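Local coordinates for protein LysR family transcriptional regulator (Vibrio vulnificus, PDB 5FHK) that probably acts as a sequence-specific DNA-binding transcription factor that controls virulence genes, this chain being its regulatory domain of the LysR substrate-binding type, at residues M23-G28 and D199-Y204; I9-P14 and I36-T41; I57-P62 and Y181-H186; G74-I79 and M152-I157. All coordinates share one frame; numbering follows the deposited sequence.

Overall arrangement
All four contacts lie in the LysR substrate-binding domain, of periplasmic-binding-protein type. Along the chain contact 2 closes before contact 3 opens, contact 4 nests inside contact 3, and contact 1 crosses contact 2 and encloses contacts 3 and 4, joining the first helix, 18-32, to the last, 192-204. Contacts 2, 3 and 4 share one mixed sheet. Contacts 2 and 3, centres about 13 Å apart, meet where strands 9-14 and 56-60 are neighbours; contact 1 touches both through Leu26 and Val201. The centre of contact 4 lies about 23 Å from that of contact 2 and about 6 Å from the chain's. Contacts 1 and 2 reach the second subunit, so helix 18-32 and strand 38-43 serve both domain core and dimer interface.

Contact 1: M23-G28 and D199-Y204; sequences MPMLNG and DYVIAY
The Tyr204 ring carries Met25 CG over one face, 4.0 Å from the ring centroid and 19° off the ring normal, a CH-pi contact displaced from the middle of the ring. Met25 SD approaches the same ring obliquely, 4.4 Å from its centroid, which adds a Met-aromatic contact. The Tyr200 ring meets backbone instead: its CE2 comes within 3.4 Å of Met25 O, and its hydroxyl end lies by Gly28, whose lack of a side chain leaves room for it. Approach to both Met25 O and Gly28 C is slanted to the plane of Tyr200. Met25 reaches across with CG anti to its backbone N (chi1 -165°), and a bend at chi3 turns the methyl group back after the sulfur. At the bend, SD touches Val201 CG1 at 3.8 Å, the methionine lying athwart the valine. Pro24 CB meets Tyr204 OH at 3.9 Å, toward solvent. On its far side Val201 packs on Met182 of strand 178-185, while Asn27 ND2 is hydrogen-bonded to Ser141 OG of the second subunit. The segment axes approach to 10.4 Å and cross at 125°, a wide spacing bridged by Met25 and the two tyrosines. A Met-aromatic contact of Met25 with Tyr204, with Tyr200 set against Gly28, thus joins helix 18-32, the first of the alpha/beta domain, to its C-terminal helix 192-204.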
loop_
_atom_site.group_PDB
_atom_site.type_symbol
_atom_site.label_atom_id
_atom_site.label_comp_id
_atom_site.label_asym_id
_atom_site.label_seq_id
_atom_site.Cartn_x
_atom_site.Cartn_y
_atom_site.Cartn_z
ATOM N N MET A 23 8.365 -3.403 -8.657
ATOM C CA MET A 23 8.471 -4.814 -8.288
ATOM C C MET A 23 8.768 -5.759 -9.450
ATOM O O MET A 23 9.435 -6.780 -9.208
ATOM C CB MET A 23 7.185 -5.274 -7.565
ATOM C CG MET A 23 7.144 -4.985 -6.054
ATOM S SD MET A 23 8.738 -5.019 -5.165
ATOM C CE MET A 23 9.050 -6.785 -5.020
ATOM N N PRO A 24 8.252 -5.567 -10.672
ATOM C CA PRO A 24 8.654 -6.494 -11.753
ATOM C C PRO A 24 10.158 -6.505 -11.946
ATOM O O PRO A 24 10.781 -7.573 -12.001
ATOM C CB PRO A 24 7.915 -5.937 -12.978
ATOM C CG PRO A 24 6.711 -5.250 -12.383
ATOM C CD PRO A 24 7.173 -4.655 -11.102
ATOM N N MET A 25 10.758 -5.315 -12.027
ATOM C CA MET A 25 12.207 -5.211 -12.137
ATOM C C MET A 25 12.893 -5.815 -10.926
ATOM O O MET A 25 13.870 -6.566 -11.060
ATOM C CB MET A 25 12.586 -3.744 -12.261
ATOM C CG MET A 25 13.986 -3.457 -12.725
ATOM S SD MET A 25 13.906 -1.758 -13.424
ATOM C CE MET A 25 12.884 -0.909 -12.219
ATOM N N LEU A 26 12.399 -5.491 -9.727
ATOM C CA LEU A 26 13.043 -5.986 -8.510
ATOM C C LEU A 26 12.931 -7.494 -8.397
ATOM O O LEU A 26 13.856 -8.152 -7.909
ATOM C CB LEU A 26 12.421 -5.325 -7.285
ATOM C CG LEU A 26 12.939 -3.898 -7.119
ATOM C CD1 LEU A 26 12.046 -3.135 -6.164
ATOM C CD2 LEU A 26 14.370 -3.950 -6.608
ATOM N N ASN A 27 11.785 -8.053 -8.768
ATOM C CA ASN A 27 11.646 -9.507 -8.666
ATOM C C ASN A 27 12.537 -10.201 -9.693
ATOM O O ASN A 27 13.155 -11.231 -9.395
ATOM C CB ASN A 27 10.167 -9.921 -8.833
ATOM C CG ASN A 27 9.314 -9.633 -7.602
ATOM O OD1 ASN A 27 9.823 -9.629 -6.468
ATOM N ND2 ASN A 27 7.990 -9.406 -7.811
ATOM N N GLY A 28 12.695 -9.607 -10.874
ATOM C CA GLY A 28 13.599 -10.188 -11.856
ATOM C C GLY A 28 15.045 -10.112 -11.413
ATOM O O GLY A 28 15.831 -11.024 -11.673
ATOM N N ASP A 199 23.186 -1.863 -12.988
ATOM C CA ASP A 199 23.276 -2.299 -14.372
ATOM C C ASP A 199 22.053 -3.108 -14.769
ATOM O O ASP A 199 21.589 -3.011 -15.909
ATOM C CB ASP A 199 24.548 -3.125 -14.591
ATOM C CG ASP A 199 25.810 -2.262 -14.648
ATOM O OD1 ASP A 199 25.710 -1.019 -14.873
ATOM O OD2 ASP A 199 26.911 -2.838 -14.474
ATOM N N TYR A 200 21.544 -3.949 -13.863
ATOM C CA TYR A 200 20.305 -4.663 -14.160
ATOM C C TYR A 200 19.198 -3.681 -14.525
ATOM O O TYR A 200 18.513 -3.852 -15.541
ATOM C CB TYR A 200 19.884 -5.533 -12.976
ATOM C CG TYR A 200 18.710 -6.434 -13.313
ATOM C CD1 TYR A 200 18.904 -7.685 -13.920
ATOM C CD2 TYR A 200 17.412 -6.027 -13.059
ATOM C CE1 TYR A 200 17.819 -8.502 -14.237
ATOM C CE2 TYR A 200 16.351 -6.830 -13.354
ATOM C CZ TYR A 200 16.551 -8.059 -13.941
ATOM O OH TYR A 200 15.444 -8.805 -14.218
ATOM N N VAL A 201 19.050 -2.616 -13.724
ATOM C CA VAL A 201 17.999 -1.621 -13.940
ATOM C C VAL A 201 18.165 -0.970 -15.301
ATOM O O VAL A 201 17.216 -0.889 -16.087
ATOM C CB VAL A 201 18.002 -0.570 -12.808
ATOM C CG1 VAL A 201 16.959 0.524 -13.059
ATOM C CG2 VAL A 201 17.724 -1.210 -11.464
ATOM N N ILE A 202 19.386 -0.538 -15.626
ATOM C CA ILE A 202 19.583 0.102 -16.921
ATOM C C ILE A 202 19.323 -0.889 -18.047
ATOM O O ILE A 202 18.622 -0.579 -19.017
ATOM C CB ILE A 202 20.981 0.729 -17.015
ATOM C CG1 ILE A 202 21.091 1.895 -16.024
ATOM C CG2 ILE A 202 21.226 1.228 -18.423
ATOM C CD1 ILE A 202 22.547 2.246 -15.645
ATOM N N ALA A 203 19.847 -2.111 -17.921
ATOM C CA ALA A 203 19.620 -3.105 -18.958
ATOM C C ALA A 203 18.175 -3.576 -18.994
ATOM O O ALA A 203 17.735 -4.097 -20.018
ATOM C CB ALA A 203 20.568 -4.294 -18.779
ATOM N N TYR A 204 17.422 -3.399 -17.914
ATOM C CA TYR A 204 15.996 -3.717 -17.959
ATOM C C TYR A 204 15.240 -2.736 -18.848
ATOM O O TYR A 204 14.318 -3.126 -19.574
ATOM C CB TYR A 204 15.427 -3.698 -16.542
ATOM C CG TYR A 204 14.104 -4.396 -16.380
ATOM C CD1 TYR A 204 14.068 -5.738 -16.032
ATOM C CD2 TYR A 204 12.889 -3.710 -16.538
ATOM C CE1 TYR A 204 12.866 -6.408 -15.859
ATOM C CE2 TYR A 204 11.662 -4.383 -16.377
ATOM C CZ TYR A 204 11.670 -5.731 -16.033
ATOM O OH TYR A 204 10.510 -6.445 -15.849
#

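Contact 2: I9-P14 and I36-T41; sequences IKISTP and INIELT
Ile9 lays its CD1 methyl against Ile36 CG2 at 3.5 Å, while its CB lies near Ile38 CD1. The same apolar face continues with Ile11 CD1 on Ile38 CG2 at 3.7 Å and Ile11 CG1 on Leu40 CD1. Ile11 holds CG1 between the backbone N and the carbonyl carbon (chi1 57°), which carries its end across to the neighbouring strand. Beyond it, Leu40 CD1 wedges against Thr13, 3.4 Å from CG2, tighter than usual for two carbons; Thr13 OG1 is hydrogen-bonded to Thr18. Helix 18-32 packs on this face through Leu26 and Phe29, as expected for the beta-alpha-beta unit that links the two parallel strands, and Ile9 and Ile11 also touch Phe197 of helix 192-204. Five backbone hydrogen bonds join the strands, from Ile9 N to Asn37 O at 2.8 Å through to Thr13 N to Thr41 O at 3.2 Å. On the other face Lys10 NZ and Glu39 OE1 stay 4.1 Å apart, beyond a salt bridge, and Lys10 has a cation-pi partner in Trp54. A strand of the second subunit pairs with Ile38 to Leu40, continuing the sheet across the interface. The chemistry is thus divided: branched aliphatic groups bury one face against helices, while the other keeps polar groups whose opposite charges probably attract only modestly.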
loop_
_atom_site.group_PDB
_atom_site.type_symbol
_atom_site.label_atom_id
_atom_site.label_comp_id
_atom_site.label_asym_id
_atom_site.label_seq_id
_atom_site.Cartn_x
_atom_site.Cartn_y
_atom_site.Cartn_z
ATOM N N ILE A 9 21.499 -4.551 -0.187
ATOM C CA ILE A 9 21.320 -3.280 -0.888
ATOM C C ILE A 9 20.113 -2.573 -0.291
ATOM O O ILE A 9 19.044 -3.178 -0.120
ATOM C CB ILE A 9 21.134 -3.494 -2.399
ATOM C CG1 ILE A 9 22.316 -4.269 -2.985
ATOM C CG2 ILE A 9 20.958 -2.170 -3.123
ATOM C CD1 ILE A 9 22.058 -4.762 -4.401
ATOM N N LYS A 10 20.285 -1.294 0.030
ATOM C CA LYS A 10 19.292 -0.490 0.720
ATOM C C LYS A 10 18.712 0.488 -0.301
ATOM O O LYS A 10 19.420 1.388 -0.765
ATOM C CB LYS A 10 19.955 0.234 1.900
ATOM C CG LYS A 10 19.024 0.700 3.048
ATOM C CD LYS A 10 19.839 1.429 4.132
ATOM C CE LYS A 10 18.954 2.219 5.116
ATOM N NZ LYS A 10 18.014 1.339 5.877
ATOM N N ILE A 11 17.439 0.325 -0.676
ATOM C CA ILE A 11 16.877 1.193 -1.706
ATOM C C ILE A 11 15.617 1.873 -1.194
ATOM O O ILE A 11 14.897 1.352 -0.335
ATOM C CB ILE A 11 16.588 0.458 -3.043
ATOM C CG1 ILE A 11 15.643 -0.729 -2.874
ATOM C CG2 ILE A 11 17.867 -0.020 -3.686
ATOM C CD1 ILE A 11 15.687 -1.713 -4.115
ATOM N N SER A 12 15.384 3.079 -1.697
ATOM C CA SER A 12 14.157 3.830 -1.438
ATOM C C SER A 12 13.384 3.992 -2.740
ATOM O O SER A 12 13.988 4.242 -3.789
ATOM C CB SER A 12 14.473 5.202 -0.849
ATOM O OG SER A 12 13.289 5.901 -0.525
ATOM N N THR A 13 12.055 3.861 -2.668
ATOM C CA THR A 13 11.148 3.906 -3.811
ATOM C C THR A 13 9.895 4.704 -3.455
ATOM O O THR A 13 9.526 4.780 -2.277
ATOM C CB THR A 13 10.722 2.496 -4.251
ATOM O OG1 THR A 13 10.032 1.866 -3.163
ATOM C CG2 THR A 13 11.941 1.655 -4.650
ATOM N N PRO A 14 9.221 5.302 -4.451
ATOM C CA PRO A 14 8.069 6.179 -4.165
ATOM C C PRO A 14 6.838 5.420 -3.681
ATOM O O PRO A 14 6.545 4.309 -4.130
ATOM C CB PRO A 14 7.786 6.849 -5.519
ATOM C CG PRO A 14 8.382 5.939 -6.529
ATOM C CD PRO A 14 9.612 5.369 -5.871
ATOM N N ILE A 36 22.067 -12.029 -3.379
ATOM C CA ILE A 36 21.984 -10.626 -2.986
ATOM C C ILE A 36 20.704 -10.391 -2.197
ATOM O O ILE A 36 19.627 -10.876 -2.581
ATOM C CB ILE A 36 22.044 -9.724 -4.232
ATOM C CG1 ILE A 36 23.383 -9.938 -4.960
ATOM C CG2 ILE A 36 21.819 -8.259 -3.867
ATOM C CD1 ILE A 36 23.572 -9.024 -6.167
ATOM N N ASN A 37 20.817 -9.662 -1.087
ATOM C CA ASN A 37 19.665 -9.304 -0.260
ATOM C C ASN A 37 19.273 -7.852 -0.498
ATOM O O ASN A 37 20.141 -6.985 -0.672
ATOM C CB ASN A 37 19.951 -9.510 1.236
ATOM C CG ASN A 37 20.374 -10.943 1.575
ATOM O OD1 ASN A 37 19.705 -11.915 1.209
ATOM N ND2 ASN A 37 21.502 -11.073 2.282
ATOM N N ILE A 38 17.962 -7.582 -0.453
ATOM C CA ILE A 38 17.404 -6.244 -0.640
ATOM C C ILE A 38 16.629 -5.832 0.605
ATOM O O ILE A 38 15.850 -6.624 1.145
ATOM C CB ILE A 38 16.467 -6.181 -1.862
ATOM C CG1 ILE A 38 17.200 -6.615 -3.123
ATOM C CG2 ILE A 38 15.863 -4.769 -1.995
ATOM C CD1 ILE A 38 17.983 -5.509 -3.746
ATOM N N GLU A 39 16.837 -4.597 1.052
ATOM C CA GLU A 39 15.966 -3.934 2.019
ATOM C C GLU A 39 15.340 -2.744 1.309
ATOM O O GLU A 39 16.066 -1.898 0.769
ATOM C CB GLU A 39 16.731 -3.460 3.270
ATOM C CG GLU A 39 16.949 -4.557 4.326
ATOM C CD GLU A 39 17.533 -4.018 5.634
ATOM O OE1 GLU A 39 17.628 -2.770 5.772
ATOM O OE2 GLU A 39 17.925 -4.840 6.509
ATOM N N LEU A 40 14.005 -2.681 1.308
ATOM C CA LEU A 40 13.249 -1.700 0.536
ATOM C C LEU A 40 12.359 -0.853 1.445
ATOM O O LEU A 40 11.617 -1.387 2.278
ATOM C CB LEU A 40 12.394 -2.410 -0.512
ATOM C CG LEU A 40 11.349 -1.573 -1.257
ATOM C CD1 LEU A 40 12.024 -0.390 -1.905
ATOM C CD2 LEU A 40 10.701 -2.423 -2.317
ATOM N N THR A 41 12.388 0.465 1.253
ATOM C CA THR A 41 11.519 1.364 2.008
ATOM C C THR A 41 10.729 2.251 1.043
ATOM O O THR A 41 11.310 3.082 0.336
ATOM C CB THR A 41 12.338 2.197 2.996
ATOM O OG1 THR A 41 13.199 1.330 3.757
ATOM C CG2 THR A 41 11.416 2.956 3.957
#

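Contact 3: I57-P62 and Y181-H186; sequences IFRVGP and YMLYNH
Phe58 and Met182 make the close-packed, buried side of this antiparallel pairing, the methionine running alongside the ring. Met182 CG sits 3.8 Å from Phe58 CE2, and its sulfur approaches the ring obliquely, 4.8 Å from the centroid, as a Met-aromatic contact. Phe197 and Val201 of helix 192-204 pack on this pair, burying it between sheet and helix. The opposite face joins Ile57, Leu183, Arg59 and Tyr181. Arg59 puts CD 3.8 Å from Leu183 CD1, and Arg59 NH2 forms a salt bridge with Asp47, although the modelled guanidinium lies too close to Gly61 to be trusted in detail. More open to solvent is the Tyr181 end. Leaving its own backbone with CG anti to the carbonyl carbon (chi1 -69°), that ring brings CD1 to 3.5 Å from Gly61 O and its hydroxyl end near CG of Pro62, which is exposed. Four backbone hydrogen bonds join the strands. Leu183 N donates to Ile57 O at 2.6 Å, the shortest of them, and Tyr181 N to Arg59 O at 2.8 Å; Ile57 N and Arg59 N return bonds to Leu183 O and Tyr181 O. Beside the non-hydrogen-bonded pair of Phe58 and Met182, Phe58 CA makes a CA-H...O contact with Tyr181 O at 3.2 Å. Backbone bonding thus fixes the strand register, while the sulfur-aromatic face is apolar and Asp47 may balance the arginine's charge.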
loop_
_atom_site.group_PDB
_atom_site.type_symbol
_atom_site.label_atom_id
_atom_site.label_comp_id
_atom_site.label_asym_id
_atom_site.label_seq_id
_atom_site.Cartn_x
_atom_site.Cartn_y
_atom_site.Cartn_z
ATOM N N ILE A 57 18.192 5.252 -4.873
ATOM C CA ILE A 57 16.966 5.963 -4.554
ATOM C C ILE A 57 16.205 6.133 -5.860
ATOM O O ILE A 57 16.762 6.635 -6.848
ATOM C CB ILE A 57 17.245 7.317 -3.861
ATOM C CG1 ILE A 57 17.622 7.071 -2.393
ATOM C CG2 ILE A 57 16.005 8.225 -3.882
ATOM C CD1 ILE A 57 18.056 8.342 -1.582
ATOM N N PHE A 58 14.975 5.620 -5.891
ATOM C CA PHE A 58 14.008 5.894 -6.949
ATOM C C PHE A 58 13.006 6.912 -6.437
ATOM O O PHE A 58 12.424 6.736 -5.363
ATOM C CB PHE A 58 13.279 4.622 -7.392
ATOM C CG PHE A 58 14.211 3.537 -7.840
ATOM C CD1 PHE A 58 14.862 2.740 -6.916
ATOM C CD2 PHE A 58 14.466 3.336 -9.181
ATOM C CE1 PHE A 58 15.742 1.742 -7.326
ATOM C CE2 PHE A 58 15.347 2.335 -9.590
ATOM C CZ PHE A 58 15.967 1.549 -8.649
ATOM N N ARG A 59 12.807 7.973 -7.199
ATOM C CA ARG A 59 11.978 9.057 -6.717
ATOM C C ARG A 59 11.167 9.608 -7.869
ATOM O O ARG A 59 11.528 9.454 -9.038
ATOM C CB ARG A 59 12.820 10.170 -6.088
ATOM C CG ARG A 59 13.565 11.008 -7.100
ATOM C CD ARG A 59 14.214 12.217 -6.433
ATOM N NE ARG A 59 13.304 12.871 -5.492
ATOM C CZ ARG A 59 12.628 13.990 -5.743
ATOM N NH1 ARG A 59 12.757 14.601 -6.911
ATOM N NH2 ARG A 59 11.824 14.505 -4.824
ATOM N N VAL A 60 10.044 10.217 -7.513
ATOM C CA VAL A 60 9.259 11.024 -8.431
ATOM C C VAL A 60 9.815 12.438 -8.404
ATOM O O VAL A 60 10.087 12.986 -7.326
ATOM C CB VAL A 60 7.775 11.005 -8.038
ATOM C CG1 VAL A 60 6.996 12.021 -8.856
ATOM C CG2 VAL A 60 7.195 9.610 -8.216
ATOM N N GLY A 61 10.007 13.025 -9.588
ATOM C CA GLY A 61 10.475 14.388 -9.689
ATOM C C GLY A 61 11.985 14.486 -9.595
ATOM O O GLY A 61 12.658 13.638 -8.994
ATOM N N PRO A 62 12.540 15.547 -10.173
ATOM C CA PRO A 62 13.997 15.685 -10.241
ATOM C C PRO A 62 14.613 16.139 -8.922
ATOM O O PRO A 62 13.941 16.651 -8.021
ATOM C CB PRO A 62 14.207 16.750 -11.329
ATOM C CG PRO A 62 12.824 17.012 -11.932
ATOM C CD PRO A 62 11.845 16.646 -10.865
ATOM N N TYR A 181 13.007 8.917 -11.359
ATOM C CA TYR A 181 14.437 8.876 -11.565
ATOM C C TYR A 181 15.027 7.765 -10.728
ATOM O O TYR A 181 14.431 7.313 -9.744
ATOM C CB TYR A 181 15.098 10.201 -11.198
ATOM C CG TYR A 181 14.751 11.329 -12.127
ATOM C CD1 TYR A 181 13.564 12.021 -11.978
ATOM C CD2 TYR A 181 15.615 11.707 -13.153
ATOM C CE1 TYR A 181 13.240 13.044 -12.817
ATOM C CE2 TYR A 181 15.293 12.744 -14.005
ATOM C CZ TYR A 181 14.106 13.409 -13.829
ATOM O OH TYR A 181 13.752 14.450 -14.662
ATOM N N MET A 182 16.202 7.313 -11.153
ATOM C CA MET A 182 17.048 6.456 -10.342
ATOM C C MET A 182 18.269 7.283 -9.963
ATOM O O MET A 182 18.969 7.799 -10.846
ATOM C CB MET A 182 17.441 5.176 -11.085
ATOM C CG MET A 182 18.493 4.349 -10.368
ATOM S SD MET A 182 18.902 2.819 -11.240
ATOM C CE MET A 182 19.421 3.480 -12.817
ATOM N N LEU A 183 18.504 7.423 -8.660
ATOM C CA LEU A 183 19.612 8.209 -8.123
ATOM C C LEU A 183 20.621 7.301 -7.438
ATOM O O LEU A 183 20.237 6.313 -6.808
ATOM C CB LEU A 183 19.118 9.238 -7.105
ATOM C CG LEU A 183 17.866 10.082 -7.330
ATOM C CD1 LEU A 183 17.834 11.189 -6.249
ATOM C CD2 LEU A 183 17.906 10.717 -8.697
ATOM N N TYR A 184 21.909 7.640 -7.560
ATOM C CA TYR A 184 22.959 6.947 -6.822
ATOM C C TYR A 184 24.227 7.796 -6.774
ATOM O O TYR A 184 24.495 8.604 -7.671
ATOM C CB TYR A 184 23.283 5.569 -7.418
ATOM C CG TYR A 184 23.649 5.574 -8.885
ATOM C CD1 TYR A 184 22.665 5.674 -9.857
ATOM C CD2 TYR A 184 24.963 5.438 -9.303
ATOM C CE1 TYR A 184 22.974 5.654 -11.208
ATOM C CE2 TYR A 184 25.282 5.420 -10.669
ATOM C CZ TYR A 184 24.267 5.535 -11.606
ATOM O OH TYR A 184 24.522 5.521 -12.957
ATOM N N ASN A 185 25.006 7.582 -5.712
ATOM C CA ASN A 185 26.223 8.341 -5.471
ATOM C C ASN A 185 27.256 8.064 -6.555
ATOM O O ASN A 185 27.343 6.957 -7.078
ATOM C CB ASN A 185 26.792 7.973 -4.103
ATOM C CG ASN A 185 27.929 8.890 -3.671
ATOM O OD1 ASN A 185 29.039 8.826 -4.211
ATOM N ND2 ASN A 185 27.655 9.755 -2.689
ATOM N N HIS A 186 28.036 9.081 -6.902
ATOM C CA HIS A 186 29.230 8.832 -7.697
ATOM C C HIS A 186 30.476 8.809 -6.807
ATOM O O HIS A 186 31.180 9.811 -6.674
ATOM C CB HIS A 186 29.403 9.866 -8.802
ATOM C CG HIS A 186 30.611 9.620 -9.649
ATOM N ND1 HIS A 186 31.891 9.900 -9.218
ATOM C CD2 HIS A 186 30.740 9.075 -10.882
ATOM C CE1 HIS A 186 32.756 9.559 -10.157
ATOM N NE2 HIS A 186 32.083 9.058 -11.178
#

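Contact 4: G74-I79 and M152-I157; sequences GSVKDI and MPDVMI
Lys77 O accepts the amide hydrogen of Asp154 at 2.9 Å, the shortest hydrogen bond across the contact, with the donor 36° out of the carbonyl plane. In return Lys77 N points at Asp154 OD1, though at 3.4 Å that bond is weak. The Asp154 carboxylate is folded back by a chi1 of 56°, which puts CG between its backbone N and carbonyl carbon and leaves OD1 close to Val76 CG2. Val76 CG2 also meets Pro153 CB at 3.5 Å. Long strand 68-82, broken near Lys77, runs through the middle of this periplasmic-binding-protein-like domain, pairing with 178-185 and then antiparallel with 149-153, consistent with a crossover strand between two subdomains. Ile79 N to Met152 O measures 3.0 Å and Met152 N to Ile79 O 3.1 Å, so these residues form a hydrogen-bonded pair, with Asp78 and Pro153 the non-hydrogen-bonded one beside it. After Pro153 the chain turns toward helix 158-163, with Ile157 in the N-cap position. Ile157 CD1 and Ile79 CG1 overlap head to tail at 4.2 Å. Asp78 OD1 lies 3.2 Å from Pro153 CA and makes a salt bridge with Arg178, which probably offsets its buried charge.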
loop_
_atom_site.group_PDB
_atom_site.type_symbol
_atom_site.label_atom_id
_atom_site.label_comp_id
_atom_site.label_asym_id
_atom_site.label_seq_id
_atom_site.Cartn_x
_atom_site.Cartn_y
_atom_site.Cartn_z
ATOM N N GLY A 74 11.339 6.403 -16.236
ATOM C CA GLY A 74 9.911 6.285 -16.466
ATOM C C GLY A 74 9.192 7.566 -16.133
ATOM O O GLY A 74 9.771 8.525 -15.615
ATOM N N SER A 75 7.901 7.568 -16.449
ATOM C CA SER A 75 7.095 8.733 -16.160
ATOM C C SER A 75 5.650 8.308 -15.963
ATOM O O SER A 75 5.201 7.260 -16.440
ATOM C CB SER A 75 7.230 9.793 -17.255
ATOM O OG SER A 75 6.766 9.298 -18.485
ATOM N N VAL A 76 4.942 9.120 -15.217
ATOM C CA VAL A 76 3.553 8.874 -14.894
ATOM C C VAL A 76 2.785 10.161 -15.143
ATOM O O VAL A 76 3.337 11.264 -15.052
ATOM C CB VAL A 76 3.408 8.388 -13.430
ATOM C CG1 VAL A 76 3.550 9.529 -12.453
ATOM C CG2 VAL A 76 2.102 7.703 -13.233
ATOM N N LYS A 77 1.510 10.022 -15.482
ATOM C CA LYS A 77 0.632 11.172 -15.640
ATOM C C LYS A 77 -0.692 10.886 -14.944
ATOM O O LYS A 77 -1.293 9.832 -15.157
ATOM C CB LYS A 77 0.403 11.502 -17.118
ATOM C CG LYS A 77 -0.582 12.642 -17.328
ATOM C CD LYS A 77 -0.730 12.999 -18.801
ATOM C CE LYS A 77 -2.113 12.671 -19.319
ATOM N NZ LYS A 77 -2.102 11.376 -20.041
ATOM N N ASP A 78 -1.144 11.827 -14.128
ATOM C CA ASP A 78 -2.374 11.663 -13.370
ATOM C C ASP A 78 -3.575 12.158 -14.170
ATOM O O ASP A 78 -3.520 13.211 -14.809
ATOM C CB ASP A 78 -2.270 12.408 -12.045
ATOM C CG ASP A 78 -0.926 12.182 -11.354
ATOM O OD1 ASP A 78 -0.505 11.011 -11.215
ATOM O OD2 ASP A 78 -0.268 13.182 -10.994
ATOM N N ILE A 79 -4.664 11.384 -14.119
ATOM C CA ILE A 79 -5.862 11.634 -14.907
ATOM C C ILE A 79 -7.071 11.451 -14.007
ATOM O O ILE A 79 -7.028 10.735 -13.004
ATOM C CB ILE A 79 -5.978 10.692 -16.119
ATOM C CG1 ILE A 79 -6.100 9.254 -15.634
ATOM C CG2 ILE A 79 -4.733 10.809 -17.039
ATOM C CD1 ILE A 79 -6.165 8.271 -16.758
ATOM N N MET A 152 -5.702 10.158 -10.308
ATOM C CA MET A 152 -4.987 8.931 -10.047
ATOM C C MET A 152 -3.873 8.780 -11.073
ATOM O O MET A 152 -4.084 9.103 -12.258
ATOM C CB MET A 152 -5.959 7.751 -10.117
ATOM C CG MET A 152 -5.422 6.409 -9.722
ATOM S SD MET A 152 -5.321 6.182 -7.948
ATOM C CE MET A 152 -6.960 6.655 -7.430
ATOM N N PRO A 153 -2.691 8.312 -10.664
ATOM C CA PRO A 153 -1.623 8.061 -11.643
ATOM C C PRO A 153 -2.053 6.996 -12.639
ATOM O O PRO A 153 -2.448 5.892 -12.249
ATOM C CB PRO A 153 -0.444 7.580 -10.782
ATOM C CG PRO A 153 -0.789 7.939 -9.368
ATOM C CD PRO A 153 -2.305 7.880 -9.313
ATOM N N ASP A 154 -1.927 7.318 -13.935
ATOM C CA ASP A 154 -2.490 6.470 -14.993
ATOM C C ASP A 154 -1.986 5.032 -14.924
ATOM O O ASP A 154 -2.759 4.094 -15.166
ATOM C CB ASP A 154 -2.199 7.059 -16.381
ATOM C CG ASP A 154 -0.710 7.282 -16.640
ATOM O OD1 ASP A 154 0.127 6.957 -15.761
ATOM O OD2 ASP A 154 -0.380 7.798 -17.735
ATOM N N VAL A 155 -0.705 4.830 -14.587
ATOM C CA VAL A 155 -0.157 3.473 -14.493
ATOM C C VAL A 155 -0.922 2.612 -13.489
ATOM O O VAL A 155 -0.976 1.386 -13.631
ATOM C CB VAL A 155 1.346 3.522 -14.155
ATOM C CG1 VAL A 155 1.574 3.971 -12.714
ATOM C CG2 VAL A 155 1.986 2.166 -14.405
ATOM N N MET A 156 -1.530 3.216 -12.469
ATOM C CA MET A 156 -2.233 2.421 -11.467
ATOM C C MET A 156 -3.625 1.963 -11.914
ATOM O O MET A 156 -4.210 1.085 -11.265
ATOM C CB MET A 156 -2.369 3.211 -10.165
ATOM C CG MET A 156 -1.113 3.273 -9.268
ATOM S SD MET A 156 -1.486 4.216 -7.731
ATOM C CE MET A 156 -2.979 3.381 -7.140
ATOM N N ILE A 157 -4.176 2.528 -12.986
ATOM C CA ILE A 157 -5.556 2.238 -13.348
ATOM C C ILE A 157 -5.719 1.936 -14.833
ATOM O O ILE A 157 -6.843 1.964 -15.352
ATOM C CB ILE A 157 -6.471 3.406 -12.941
ATOM C CG1 ILE A 157 -5.869 4.730 -13.388
ATOM C CG2 ILE A 157 -6.732 3.384 -11.438
ATOM C CD1 ILE A 157 -6.778 5.911 -13.192
#